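Glycosyl transferase family 9 (Veillonella parvula, PDB 3TOV) probably transfers a sugar, perhaps a heptose, from a nucleotide-activated donor to an acceptor, as do the heptosyltransferases of its GT-B-fold family. Local coordinates at residues L160-C165 against G276-V281; Q173-S178 against I244-K249; I186-N191 against C262-T267; T220-G225 against P234-M239; P282-Y287 against K339-L344. All blocks are in the same frame, centred on the assembly; numbering follows the deposited sequence.

Overall arrangement
The chain first builds a parallel six-stranded sheet and then, after helix 139-149, a second one; all five contacts close in this later half or at its border. Contact 1 opens first, at 160-165, and spans 111 residues to 276-281, joining the linker to the C-terminal sheet domain. Within that loop, contact 2 sets helix 166-178 against the edge strand 244-245, and contact 3 pairs strands 187-191 and 264-268; the segments of these two alternate, so their loops cross. Contact 4, strand 219-222 against helix 229-237, lies within both loops. Contact 5 follows in series, laying helix 334-347 on strand 283-286, and its centre is about 9 Å from that of contact 3.

Contact 1: residues L160-C165 against G276-V281; sequences LHIEIC and GISQGV
Gln-279 makes the one hydrogen bond across this contact, from its amide NE2 to the backbone O of Ile-162 at 2.9 Å. The bond is fairly straight (156° at the hydrogen), and the carbonyl oxygen lies in the amide plane of the glutamine. A bend at chi2 (-67°) folds the chain back so that NE2 also makes a weak bond to Ser-278 OG. That hydroxyl has its stronger partner in Val-275 O, three residues earlier in helix 271-277. A further polar touch is a CA-H...O contact between Ser-278 CA and Leu-160 O at 3.5 Å.

Van der Waals contacts fill the remainder. Leu-160 lays CD1 against Ile-277 CG2 at 4.0 Å, while two isoleucines meet polar atoms, Ile-162 CG1 3.5 Å from Ser-278 OG and Ile-164 CG2 3.8 Å from Gln-279 OE1. The Ile-164 side chain also touches Ala-256 and Ala-257 of helix 252-260. With an alanine in place of Gln-279, the Ile-162 carbonyl would probably lose its amide partner and a gap would open beside Ile-164. Helix 19-23 backs Leu-160 and Ile-162 through Ile-23. The extended linker thus runs between the two Rossmann-like domains, an arrangement consistent with the GT-B fold.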
# COMPACT_ATOMS: atom_id res chain seq x y z
N LEU A 160 3.75 4.48 6.69
CA LEU A 160 3.99 3.20 6.05
C LEU A 160 5.47 2.98 5.78
O LEU A 160 6.25 3.93 5.57
CB LEU A 160 3.22 3.10 4.75
CG LEU A 160 1.83 3.73 4.72
CD1 LEU A 160 1.30 3.71 3.30
CD2 LEU A 160 0.89 3.00 5.63
N HIS A 161 5.86 1.72 5.76
CA HIS A 161 7.26 1.36 5.69
C HIS A 161 7.43 -0.00 5.01
O HIS A 161 6.68 -0.94 5.29
CB HIS A 161 7.84 1.31 7.10
CG HIS A 161 9.30 0.98 7.14
ND1 HIS A 161 9.83 0.11 8.07
CD2 HIS A 161 10.33 1.39 6.37
CE1 HIS A 161 11.13 0.00 7.87
NE2 HIS A 161 11.46 0.77 6.85
N ILE A 162 8.38 -0.10 4.10
CA ILE A 162 8.80 -1.40 3.62
C ILE A 162 10.30 -1.38 3.60
O ILE A 162 10.92 -0.50 3.01
CB ILE A 162 8.29 -1.72 2.23
CG1 ILE A 162 6.77 -1.79 2.24
CG2 ILE A 162 8.85 -3.06 1.78
CD1 ILE A 162 6.17 -2.29 0.94
N GLU A 163 10.89 -2.35 4.30
CA GLU A 163 12.33 -2.40 4.46
C GLU A 163 12.85 -3.15 3.27
O GLU A 163 12.43 -4.27 3.02
CB GLU A 163 12.68 -3.15 5.74
CG GLU A 163 14.09 -2.92 6.23
CD GLU A 163 14.31 -1.49 6.69
OE1 GLU A 163 14.37 -1.26 7.92
OE2 GLU A 163 14.42 -0.61 5.81
N ILE A 164 13.74 -2.51 2.50
CA ILE A 164 14.30 -3.15 1.31
C ILE A 164 15.74 -3.54 1.61
O ILE A 164 16.45 -2.85 2.33
CB ILE A 164 14.25 -2.26 0.04
CG1 ILE A 164 15.33 -1.17 0.08
CG2 ILE A 164 12.86 -1.66 -0.16
CD1 ILE A 164 15.27 -0.23 -1.10
N CYS A 165 16.18 -4.67 1.05
CA CYS A 165 17.52 -5.15 1.34
C CYS A 165 18.50 -4.83 0.22
O CYS A 165 18.13 -4.30 -0.84
CB CYS A 165 17.51 -6.65 1.59
SG CYS A 165 17.33 -7.63 0.09
N GLY A 276 4.85 3.36 -2.94
CA GLY A 276 5.56 4.60 -3.14
C GLY A 276 5.73 5.31 -1.82
O GLY A 276 6.85 5.54 -1.37
N ILE A 277 4.61 5.64 -1.19
CA ILE A 277 4.59 6.36 0.09
C ILE A 277 5.52 5.72 1.11
O ILE A 277 6.22 6.42 1.84
CB ILE A 277 3.17 6.39 0.67
CG1 ILE A 277 2.22 7.16 -0.25
CG2 ILE A 277 3.15 6.98 2.08
CD1 ILE A 277 0.81 7.15 0.27
N SER A 278 5.52 4.40 1.14
CA SER A 278 6.32 3.65 2.10
C SER A 278 7.82 3.76 1.83
O SER A 278 8.62 3.10 2.48
CB SER A 278 5.92 2.18 2.08
OG SER A 278 6.51 1.51 0.97
N GLN A 279 8.18 4.57 0.85
CA GLN A 279 9.58 4.79 0.50
C GLN A 279 9.87 6.28 0.45
O GLN A 279 10.89 6.71 -0.09
CB GLN A 279 9.91 4.16 -0.85
CG GLN A 279 9.60 2.67 -0.96
CD GLN A 279 10.48 1.82 -0.07
OE1 GLN A 279 11.71 1.96 -0.07
NE2 GLN A 279 9.86 0.92 0.68
N GLY A 280 8.94 7.07 0.99
CA GLY A 280 9.14 8.50 1.13
C GLY A 280 8.90 9.31 -0.13
O GLY A 280 9.20 10.50 -0.16
N VAL A 281 8.35 8.67 -1.16
CA VAL A 281 8.14 9.33 -2.44
C VAL A 281 6.92 10.24 -2.41
O VAL A 281 5.81 9.79 -2.13
CB VAL A 281 7.98 8.30 -3.57
CG1 VAL A 281 8.40 8.90 -4.89
CG2 VAL A 281 8.82 7.09 -3.29

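Contact 2: residues Q173-S178 against I244-K249; sequences QEFYSS and IVATGK
Phe-175 projects from helix 166-178 onto Ile-244, Val-245 and Ala-246, at the edge of the C-terminal parallel sheet of this Rossmann-like domain. Strand 244-245 is outermost in that sheet within the chain and pairs with strand 219-222, so the helix packs beside the sheet's border.

Apolar contacts dominate. With CG anti to the backbone N (chi1 171°), the phenylalanine ring extends away from the helix and meets the strand with its far end. Its CZ lies 3.5 Å from Ile-244 CG2 and 3.8 Å from Ala-246 CB, with the side chains of Phe-175 and Ile-244 set at a slant to each other. Tyr-176 adds a looser contact, CD1 to Ile-244 CD1 at 4.3 Å, and its hydroxyl is hydrogen-bonded to Ala-258 O. Around the same phenylalanine ring, Phe-250 packs edge-to-face and the His-179 ring also meets it. Were Phe-175 replaced by an alanine, a gap is likely to open between the helix and the edge strand, and Ile-244 CG2 and Ala-246 CB would lose their aromatic neighbour.

Polar groups meet the ring at its edge, and no hydrogen bond crosses between the two segments. Lys-249 NZ approaches there, 4.4 Å from Phe-175 CE1. The carbonyl of Val-245 also lies near the ring plane, its O 3.5 Å from Phe-175 CZ.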
# COMPACT_ATOMS: atom_id res chain seq x y z
N GLN A 173 19.49 -0.72 -9.12
CA GLN A 173 20.59 0.12 -9.57
C GLN A 173 21.03 -0.24 -10.99
O GLN A 173 21.21 0.63 -11.85
CB GLN A 173 21.77 0.09 -8.60
CG GLN A 173 23.00 0.84 -9.12
CD GLN A 173 22.64 2.13 -9.91
OE1 GLN A 173 21.63 2.79 -9.64
NE2 GLN A 173 23.48 2.47 -10.89
N GLU A 174 21.21 -1.53 -11.25
CA GLU A 174 21.60 -1.93 -12.59
C GLU A 174 20.53 -1.48 -13.56
O GLU A 174 20.77 -0.60 -14.38
CB GLU A 174 21.84 -3.44 -12.68
CG GLU A 174 20.66 -4.29 -12.26
CD GLU A 174 20.74 -5.71 -12.79
OE1 GLU A 174 19.66 -6.31 -13.01
OE2 GLU A 174 21.86 -6.21 -13.00
N PHE A 175 19.34 -2.05 -13.46
CA PHE A 175 18.23 -1.68 -14.33
C PHE A 175 18.24 -0.21 -14.68
O PHE A 175 18.14 0.15 -15.85
CB PHE A 175 16.90 -2.02 -13.67
CG PHE A 175 15.70 -1.48 -14.40
CD1 PHE A 175 15.05 -2.25 -15.35
CD2 PHE A 175 15.19 -0.22 -14.09
CE1 PHE A 175 13.92 -1.78 -16.01
CE2 PHE A 175 14.06 0.27 -14.74
CZ PHE A 175 13.43 -0.50 -15.70
N TYR A 176 18.34 0.65 -13.67
CA TYR A 176 18.31 2.08 -13.88
C TYR A 176 19.54 2.55 -14.61
O TYR A 176 19.45 3.28 -15.60
CB TYR A 176 18.17 2.83 -12.55
CG TYR A 176 16.74 2.98 -12.09
CD1 TYR A 176 15.71 3.19 -13.00
CD2 TYR A 176 16.42 2.89 -10.74
CE1 TYR A 176 14.39 3.32 -12.57
CE2 TYR A 176 15.11 3.03 -10.30
CZ TYR A 176 14.10 3.24 -11.21
OH TYR A 176 12.81 3.36 -10.75
N SER A 177 20.70 2.13 -14.11
CA SER A 177 21.98 2.44 -14.74
C SER A 177 21.99 1.93 -16.18
O SER A 177 22.45 2.61 -17.10
CB SER A 177 23.13 1.83 -13.92
OG SER A 177 24.37 2.42 -14.26
N SER A 178 21.48 0.71 -16.35
CA SER A 178 21.17 0.14 -17.65
C SER A 178 20.62 1.22 -18.55
O SER A 178 21.19 1.51 -19.61
CB SER A 178 20.12 -0.96 -17.48
OG SER A 178 19.67 -1.47 -18.72
N ILE A 244 11.35 5.26 -19.39
CA ILE A 244 11.88 3.96 -18.97
C ILE A 244 10.67 3.10 -18.71
O ILE A 244 9.66 3.60 -18.20
CB ILE A 244 12.70 4.04 -17.68
CG1 ILE A 244 13.86 5.02 -17.85
CG2 ILE A 244 13.19 2.64 -17.29
CD1 ILE A 244 14.59 5.38 -16.56
N VAL A 245 10.75 1.82 -19.08
CA VAL A 245 9.63 0.91 -18.82
C VAL A 245 9.98 -0.13 -17.76
O VAL A 245 10.82 -1.00 -17.99
CB VAL A 245 9.13 0.24 -20.11
CG1 VAL A 245 7.87 -0.56 -19.80
CG2 VAL A 245 8.87 1.27 -21.19
N ALA A 246 9.34 -0.04 -16.59
CA ALA A 246 9.58 -0.96 -15.48
C ALA A 246 8.38 -1.87 -15.23
O ALA A 246 8.35 -2.64 -14.26
CB ALA A 246 9.94 -0.21 -14.23
N THR A 247 7.39 -1.78 -16.12
CA THR A 247 6.20 -2.61 -16.05
C THR A 247 6.56 -4.08 -16.05
O THR A 247 7.53 -4.47 -16.65
CB THR A 247 5.28 -2.33 -17.23
OG1 THR A 247 5.11 -0.92 -17.37
CG2 THR A 247 3.92 -2.97 -17.00
N GLY A 248 5.76 -4.89 -15.36
CA GLY A 248 6.05 -6.30 -15.23
C GLY A 248 7.52 -6.67 -15.17
O GLY A 248 7.89 -7.81 -15.44
N LYS A 249 8.36 -5.70 -14.81
CA LYS A 249 9.80 -5.92 -14.79
C LYS A 249 10.35 -6.05 -13.38
O LYS A 249 11.56 -6.13 -13.23
CB LYS A 249 10.52 -4.77 -15.50
CG LYS A 249 10.95 -5.03 -16.96
CD LYS A 249 12.12 -5.98 -17.03
CE LYS A 249 12.78 -5.94 -18.39
NZ LYS A 249 14.24 -5.59 -18.28

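Contact 3: residues I186-N191 against C262-T267; sequences ILIGFN and CNLLIT
Ile-266 and Phe-190 lie side by side on one face of strands 187-191 and 264-268, central neighbours in the parallel sheet of the C-terminal Rossmann-like domain; the short segments 187-191 and 264-267 are inclined by 22°. Following Ile-266 outward, CB faces the ring atom CD1 of Phe-190 at 4.1 Å. The next atom, CG1, anti to the carbonyl carbon (chi1 -59°), meets Ile-188 CD1 at 3.8 Å. At the tip, CD1 reaches Phe-190 CE1 at 3.7 Å and stays close to Ile-188 CD1. Ile-188 CD1 sits over one face of the Phe-190 ring, offset toward its rim. Val-209 of helix 203-216 packs on both Phe-190 and Ile-266.

Beneath these side chains the backbones alternate donors and acceptors. Gly-189 N binds Leu-264 O at 2.7 Å, Gly-189 O receives Ile-266 N at 2.9 Å, and Asn-191 N reaches Ile-266 O. Asn-263 OD1 accepts from Leu-187 N, above the side-chain carbonyl plane, while Asn-263 N returns a bond to Leu-187 O. Asn-191 ND2 bonds weakly to Thr-267 OG1 and more firmly to Ser-270 OG. Hydrogen bonding therefore fixes the register, and the apolar layer of Phe-190 and Ile-266 joins the strands to helix 203-216.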
# COMPACT_ATOMS: atom_id res chain seq x y z
N ILE A 186 16.75 13.82 -11.93
CA ILE A 186 15.47 13.89 -11.23
C ILE A 186 14.46 12.98 -11.91
O ILE A 186 13.93 13.29 -12.97
CB ILE A 186 14.92 15.35 -11.12
CG1 ILE A 186 15.54 16.07 -9.93
CG2 ILE A 186 13.40 15.33 -10.93
CD1 ILE A 186 17.00 16.38 -10.08
N LEU A 187 14.21 11.84 -11.29
CA LEU A 187 13.30 10.86 -11.83
C LEU A 187 11.88 11.08 -11.35
O LEU A 187 11.62 11.13 -10.15
CB LEU A 187 13.75 9.48 -11.38
CG LEU A 187 12.95 8.34 -12.00
CD1 LEU A 187 13.04 8.44 -13.52
CD2 LEU A 187 13.46 7.01 -11.47
N ILE A 188 10.95 11.23 -12.29
CA ILE A 188 9.53 11.25 -11.93
C ILE A 188 8.83 10.03 -12.54
O ILE A 188 8.88 9.82 -13.75
CB ILE A 188 8.79 12.62 -12.24
CG1 ILE A 188 7.54 12.38 -13.07
CG2 ILE A 188 9.71 13.68 -12.90
CD1 ILE A 188 6.44 11.76 -12.27
N GLY A 189 8.19 9.23 -11.70
CA GLY A 189 7.61 7.98 -12.13
C GLY A 189 6.10 7.95 -12.15
O GLY A 189 5.45 8.68 -11.42
N PHE A 190 5.56 7.08 -12.99
CA PHE A 190 4.12 6.93 -13.18
C PHE A 190 3.68 5.50 -12.92
O PHE A 190 4.27 4.55 -13.44
CB PHE A 190 3.75 7.26 -14.62
CG PHE A 190 4.16 8.62 -15.05
CD1 PHE A 190 3.23 9.64 -15.16
CD2 PHE A 190 5.49 8.90 -15.34
CE1 PHE A 190 3.61 10.90 -15.56
CE2 PHE A 190 5.88 10.16 -15.73
CZ PHE A 190 4.94 11.16 -15.85
N ASN A 191 2.63 5.37 -12.14
CA ASN A 191 1.93 4.11 -11.99
C ASN A 191 0.50 4.39 -12.40
O ASN A 191 -0.30 4.87 -11.60
CB ASN A 191 2.04 3.60 -10.55
CG ASN A 191 0.99 2.55 -10.20
OD1 ASN A 191 0.77 1.58 -10.94
ND2 ASN A 191 0.34 2.74 -9.06
N CYS A 262 12.59 7.21 -7.02
CA CYS A 262 11.78 8.27 -7.62
C CYS A 262 11.70 9.52 -6.78
O CYS A 262 11.37 9.46 -5.59
CB CYS A 262 10.38 7.77 -7.91
SG CYS A 262 10.32 6.64 -9.27
N ASN A 263 11.98 10.66 -7.41
CA ASN A 263 11.76 11.98 -6.84
C ASN A 263 10.27 12.34 -6.81
O ASN A 263 9.88 13.30 -6.16
CB ASN A 263 12.50 13.05 -7.63
CG ASN A 263 13.98 12.79 -7.72
OD1 ASN A 263 14.41 11.75 -8.20
ND2 ASN A 263 14.77 13.76 -7.29
N LEU A 264 9.46 11.57 -7.53
CA LEU A 264 8.02 11.79 -7.59
C LEU A 264 7.25 10.62 -8.23
O LEU A 264 7.75 9.92 -9.10
CB LEU A 264 7.69 13.07 -8.36
CG LEU A 264 6.20 13.46 -8.36
CD1 LEU A 264 5.78 14.02 -7.00
CD2 LEU A 264 5.93 14.46 -9.46
N LEU A 265 6.01 10.46 -7.81
CA LEU A 265 5.14 9.44 -8.37
C LEU A 265 3.73 10.00 -8.62
O LEU A 265 3.06 10.51 -7.72
CB LEU A 265 5.10 8.26 -7.42
CG LEU A 265 4.03 7.23 -7.77
CD1 LEU A 265 4.17 6.80 -9.21
CD2 LEU A 265 4.10 6.02 -6.82
N ILE A 266 3.30 9.93 -9.87
CA ILE A 266 1.93 10.29 -10.25
C ILE A 266 1.16 8.98 -10.41
O ILE A 266 1.68 8.04 -11.01
CB ILE A 266 1.94 11.03 -11.58
CG1 ILE A 266 2.79 12.29 -11.45
CG2 ILE A 266 0.54 11.35 -12.01
CD1 ILE A 266 2.80 13.13 -12.70
N THR A 267 -0.05 8.91 -9.87
CA THR A 267 -0.69 7.59 -9.77
C THR A 267 -2.16 7.63 -9.45
O THR A 267 -2.66 8.63 -8.94
CB THR A 267 -0.00 6.70 -8.70
OG1 THR A 267 -0.94 5.73 -8.22
CG2 THR A 267 0.46 7.51 -7.51

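Contact 4: residues T220-G225 against P234-M239; sequences TVFFGG and PVVEQM
The beta-alpha-beta unit formed by strand 219-222, helix 229-237 and strand 244-245 is closed on itself where Phe-222 meets Val-235, Val-236 and Met-239. The unit belongs to the Rossmann-like C-terminal domain, and this contact fills the space between its first strand and the C-terminal part of its helix. No hydrogen bond crosses between the segments; the interaction is apolar, with selenium against the aromatic ring.

Phe-222 holds its CG anti to the carbonyl carbon (chi1 -72°), which directs the ring from the strand toward the helix. Val-236 comes over one face of that ring, its CG1 4.4 Å from Phe-222 CD2. Val-235 instead approaches obliquely, CG1 lying 3.9 Å from Phe-222 CE1, and it also packs on Ala-207 of helix 203-216. Beyond the ring, the aromatic layer continues into strand 187-191, where Phe-190 stacks on Phe-222. Pro-243, on the way to the next strand, touches Thr-220, Phe-222 and Val-236, so the crossover is packed on that approach too.

Gln-238 folds back to give NE2 to Pro-234 O at 3.0 Å. Met-239, a selenomethionine, then runs past the phenylalanine in the opposite direction, its chain bent at chi3 (44°). This is a Met-aromatic contact, oblique to the ring, with Met-239 SE 3.8 Å from Phe-222 CZ.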
# COMPACT_ATOMS: atom_id res chain seq x y z
N THR A 220 11.72 9.74 -16.74
CA THR A 220 10.39 9.24 -16.45
C THR A 220 10.28 7.71 -16.54
O THR A 220 10.60 7.13 -17.58
CB THR A 220 9.36 9.87 -17.42
OG1 THR A 220 9.56 9.36 -18.74
CG2 THR A 220 9.53 11.39 -17.46
N VAL A 221 9.84 7.06 -15.47
CA VAL A 221 9.65 5.61 -15.45
C VAL A 221 8.18 5.26 -15.49
O VAL A 221 7.34 6.06 -15.10
CB VAL A 221 10.16 4.96 -14.15
CG1 VAL A 221 11.02 3.74 -14.45
CG2 VAL A 221 10.89 5.97 -13.30
N PHE A 222 7.88 4.05 -15.93
CA PHE A 222 6.51 3.53 -15.88
C PHE A 222 6.50 2.16 -15.18
O PHE A 222 7.29 1.28 -15.50
CB PHE A 222 5.90 3.46 -17.28
CG PHE A 222 5.56 4.82 -17.85
CD1 PHE A 222 4.24 5.25 -17.92
CD2 PHE A 222 6.56 5.67 -18.29
CE1 PHE A 222 3.93 6.51 -18.44
CE2 PHE A 222 6.25 6.92 -18.80
CZ PHE A 222 4.93 7.34 -18.88
N PHE A 223 5.62 2.02 -14.20
CA PHE A 223 5.58 0.82 -13.40
C PHE A 223 4.42 -0.07 -13.81
O PHE A 223 3.84 0.14 -14.87
CB PHE A 223 5.52 1.18 -11.92
CG PHE A 223 6.72 1.97 -11.45
CD1 PHE A 223 7.91 1.34 -11.15
CD2 PHE A 223 6.64 3.35 -11.29
CE1 PHE A 223 9.01 2.07 -10.71
CE2 PHE A 223 7.74 4.08 -10.85
CZ PHE A 223 8.93 3.43 -10.56
N GLY A 224 4.10 -1.07 -13.00
CA GLY A 224 3.03 -2.00 -13.33
C GLY A 224 3.45 -3.46 -13.39
O GLY A 224 4.63 -3.81 -13.31
N GLY A 225 2.45 -4.32 -13.51
CA GLY A 225 2.68 -5.73 -13.73
C GLY A 225 2.33 -6.13 -15.15
O GLY A 225 2.03 -5.28 -16.00
N PRO A 234 -0.13 2.17 -24.88
CA PRO A 234 -0.68 3.27 -25.68
C PRO A 234 -0.17 4.64 -25.21
O PRO A 234 -0.20 5.61 -25.97
CB PRO A 234 -2.20 3.12 -25.46
CG PRO A 234 -2.39 1.79 -24.82
CD PRO A 234 -1.15 1.54 -24.05
N VAL A 235 0.32 4.71 -23.97
CA VAL A 235 0.99 5.92 -23.55
C VAL A 235 2.33 6.01 -24.27
O VAL A 235 2.53 6.84 -25.15
CB VAL A 235 1.20 5.95 -22.04
CG1 VAL A 235 1.86 7.27 -21.61
CG2 VAL A 235 -0.13 5.75 -21.34
N VAL A 236 3.24 5.11 -23.90
CA VAL A 236 4.62 5.14 -24.40
C VAL A 236 4.72 5.16 -25.92
O VAL A 236 5.75 5.56 -26.47
CB VAL A 236 5.43 3.95 -23.85
CG1 VAL A 236 5.72 4.15 -22.38
CG2 VAL A 236 4.67 2.64 -24.08
N GLU A 237 3.66 4.73 -26.58
CA GLU A 237 3.58 4.71 -28.04
C GLU A 237 3.63 6.12 -28.62
O GLU A 237 4.28 6.35 -29.64
CB GLU A 237 2.29 4.01 -28.47
CG GLU A 237 2.05 3.98 -29.97
CD GLU A 237 0.80 3.19 -30.34
OE1 GLU A 237 0.41 3.20 -31.54
OE2 GLU A 237 0.19 2.56 -29.44
N GLN A 238 2.95 7.05 -27.96
CA GLN A 238 2.78 8.42 -28.48
C GLN A 238 3.61 9.48 -27.77
O GLN A 238 3.36 10.67 -27.92
CB GLN A 238 1.30 8.82 -28.44
CG GLN A 238 0.68 8.76 -27.07
CD GLN A 238 -0.80 9.11 -27.10
OE1 GLN A 238 -1.19 10.13 -27.67
NE2 GLN A 238 -1.62 8.24 -26.51
N MSE A 239 4.60 9.06 -27.01
CA MSE A 239 5.52 10.01 -26.41
C MSE A 239 6.69 10.32 -27.35
O MSE A 239 7.27 9.43 -27.97
CB MSE A 239 6.05 9.47 -25.09
CG MSE A 239 4.98 9.29 -24.04
SE MSE A 239 5.78 8.52 -22.44
CE MSE A 239 7.40 9.61 -22.34

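Contact 5: residues P282-Y287 against K339-L344; sequences PIVALY and KAAETL
Val-284 keeps CG1 anti to the backbone N (chi1 174°), which places CG2 beside that N, where it meets helix 334-347. Leu-344 answers from the helix: chi1 of -84° turns CG toward the strand, and the extended chi2 carries CD1 on to it. The two side chains slant across one another, Val-284 CG2 lying 3.8 Å from Leu-344 CD1.

The same valine methyl serves the preceding turn of the helix. It approaches Ala-340 CB at 3.9 Å and the backbone of Ala-341, whose N is 3.7 Å away from Val-284 CG2. The two alanines, with their small side chains, allow the valine to come close to the helix backbone. Just before strand 283-286, Pro-282 CB faces Leu-344 CB at 4.4 Å, a looser touch. The short segments run nearly antiparallel, at 158°, with their axes 8.6 Å apart.

Within the helix, Lys-339 O accepts from both Thr-343 N and Thr-343 OG1, which reach it from opposite faces of its plane. On the sheet side, strand 283-286 lies between strands 264-268 and 302-305. Leu-264 of the first packs on Ala-341, and Ile-303 of the second on Leu-344. With no hydrogen bond between the segments, apolar side chains hold the C-terminal helix to the parallel sheet of the C-terminal Rossmann-like domain, consistent with a GT-B fold and with a buried layer that depends on shape and exclusion of water.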
# COMPACT_ATOMS: atom_id res chain seq x y z
N PRO A 282 7.12 11.53 -2.74
CA PRO A 282 6.03 12.51 -2.87
C PRO A 282 5.01 12.07 -3.91
O PRO A 282 5.38 11.64 -4.99
CB PRO A 282 6.74 13.77 -3.36
CG PRO A 282 8.18 13.58 -3.02
CD PRO A 282 8.43 12.10 -3.09
N ILE A 283 3.74 12.19 -3.58
CA ILE A 283 2.69 11.59 -4.38
C ILE A 283 1.76 12.61 -5.02
O ILE A 283 1.27 13.51 -4.35
CB ILE A 283 1.81 10.69 -3.49
CG1 ILE A 283 2.65 9.58 -2.83
CG2 ILE A 283 0.65 10.14 -4.30
CD1 ILE A 283 3.31 8.63 -3.81
N VAL A 284 1.53 12.48 -6.31
CA VAL A 284 0.39 13.14 -6.92
C VAL A 284 -0.60 12.02 -7.19
O VAL A 284 -0.30 11.09 -7.94
CB VAL A 284 0.74 13.89 -8.23
CG1 VAL A 284 -0.53 14.41 -8.87
CG2 VAL A 284 1.71 15.04 -7.99
N ALA A 285 -1.76 12.09 -6.56
CA ALA A 285 -2.68 10.97 -6.61
C ALA A 285 -4.01 11.36 -7.25
O ALA A 285 -4.63 12.34 -6.86
CB ALA A 285 -2.90 10.42 -5.22
N LEU A 286 -4.46 10.57 -8.22
CA LEU A 286 -5.66 10.92 -8.95
C LEU A 286 -6.87 10.14 -8.46
O LEU A 286 -7.09 9.01 -8.88
CB LEU A 286 -5.48 10.68 -10.45
CG LEU A 286 -4.73 11.77 -11.21
CD1 LEU A 286 -3.27 11.81 -10.86
CD2 LEU A 286 -4.90 11.53 -12.68
N TYR A 287 -7.64 10.76 -7.57
CA TYR A 287 -8.94 10.24 -7.17
C TYR A 287 -9.97 10.95 -8.01
O TYR A 287 -9.87 12.15 -8.25
CB TYR A 287 -9.18 10.56 -5.71
CG TYR A 287 -8.38 9.71 -4.77
CD1 TYR A 287 -9.02 8.78 -3.95
CD2 TYR A 287 -7.00 9.81 -4.71
CE1 TYR A 287 -8.30 7.98 -3.10
CE2 TYR A 287 -6.27 9.01 -3.85
CZ TYR A 287 -6.92 8.10 -3.05
OH TYR A 287 -6.22 7.29 -2.18
N LYS A 339 0.87 21.00 -12.42
CA LYS A 339 1.04 21.99 -11.35
C LYS A 339 1.40 21.36 -10.02
O LYS A 339 2.23 21.90 -9.28
CB LYS A 339 -0.21 22.85 -11.17
CG LYS A 339 0.08 24.06 -10.30
CD LYS A 339 -0.97 25.16 -10.43
CE LYS A 339 -0.87 26.20 -9.30
NZ LYS A 339 0.40 27.00 -9.30
N ALA A 340 0.78 20.21 -9.74
CA ALA A 340 0.87 19.55 -8.44
C ALA A 340 2.24 18.95 -8.27
O ALA A 340 2.85 19.01 -7.20
CB ALA A 340 -0.18 18.49 -8.34
N ALA A 341 2.71 18.33 -9.34
CA ALA A 341 4.04 17.80 -9.39
C ALA A 341 5.03 18.91 -9.09
O ALA A 341 5.79 18.85 -8.12
CB ALA A 341 4.30 17.23 -10.76
N GLU A 342 5.03 19.93 -9.94
CA GLU A 342 6.02 20.99 -9.84
C GLU A 342 6.04 21.56 -8.44
O GLU A 342 7.08 22.00 -7.94
CB GLU A 342 5.74 22.08 -10.87
CG GLU A 342 5.68 21.57 -12.31
CD GLU A 342 5.90 22.67 -13.34
OE1 GLU A 342 5.43 23.82 -13.11
OE2 GLU A 342 6.55 22.39 -14.37
N THR A 343 4.88 21.53 -7.79
CA THR A 343 4.75 22.04 -6.44
C THR A 343 5.46 21.11 -5.48
O THR A 343 6.33 21.55 -4.71
CB THR A 343 3.28 22.11 -6.01
OG1 THR A 343 2.61 23.12 -6.77
CG2 THR A 343 3.18 22.40 -4.52
N LEU A 344 5.08 19.83 -5.52
CA LEU A 344 5.67 18.83 -4.64
C LEU A 344 7.15 18.69 -4.91
O LEU A 344 7.94 18.49 -3.99
CB LEU A 344 4.98 17.48 -4.81
CG LEU A 344 3.67 17.18 -4.07
CD1 LEU A 344 3.06 15.87 -4.54
CD2 LEU A 344 3.93 17.14 -2.57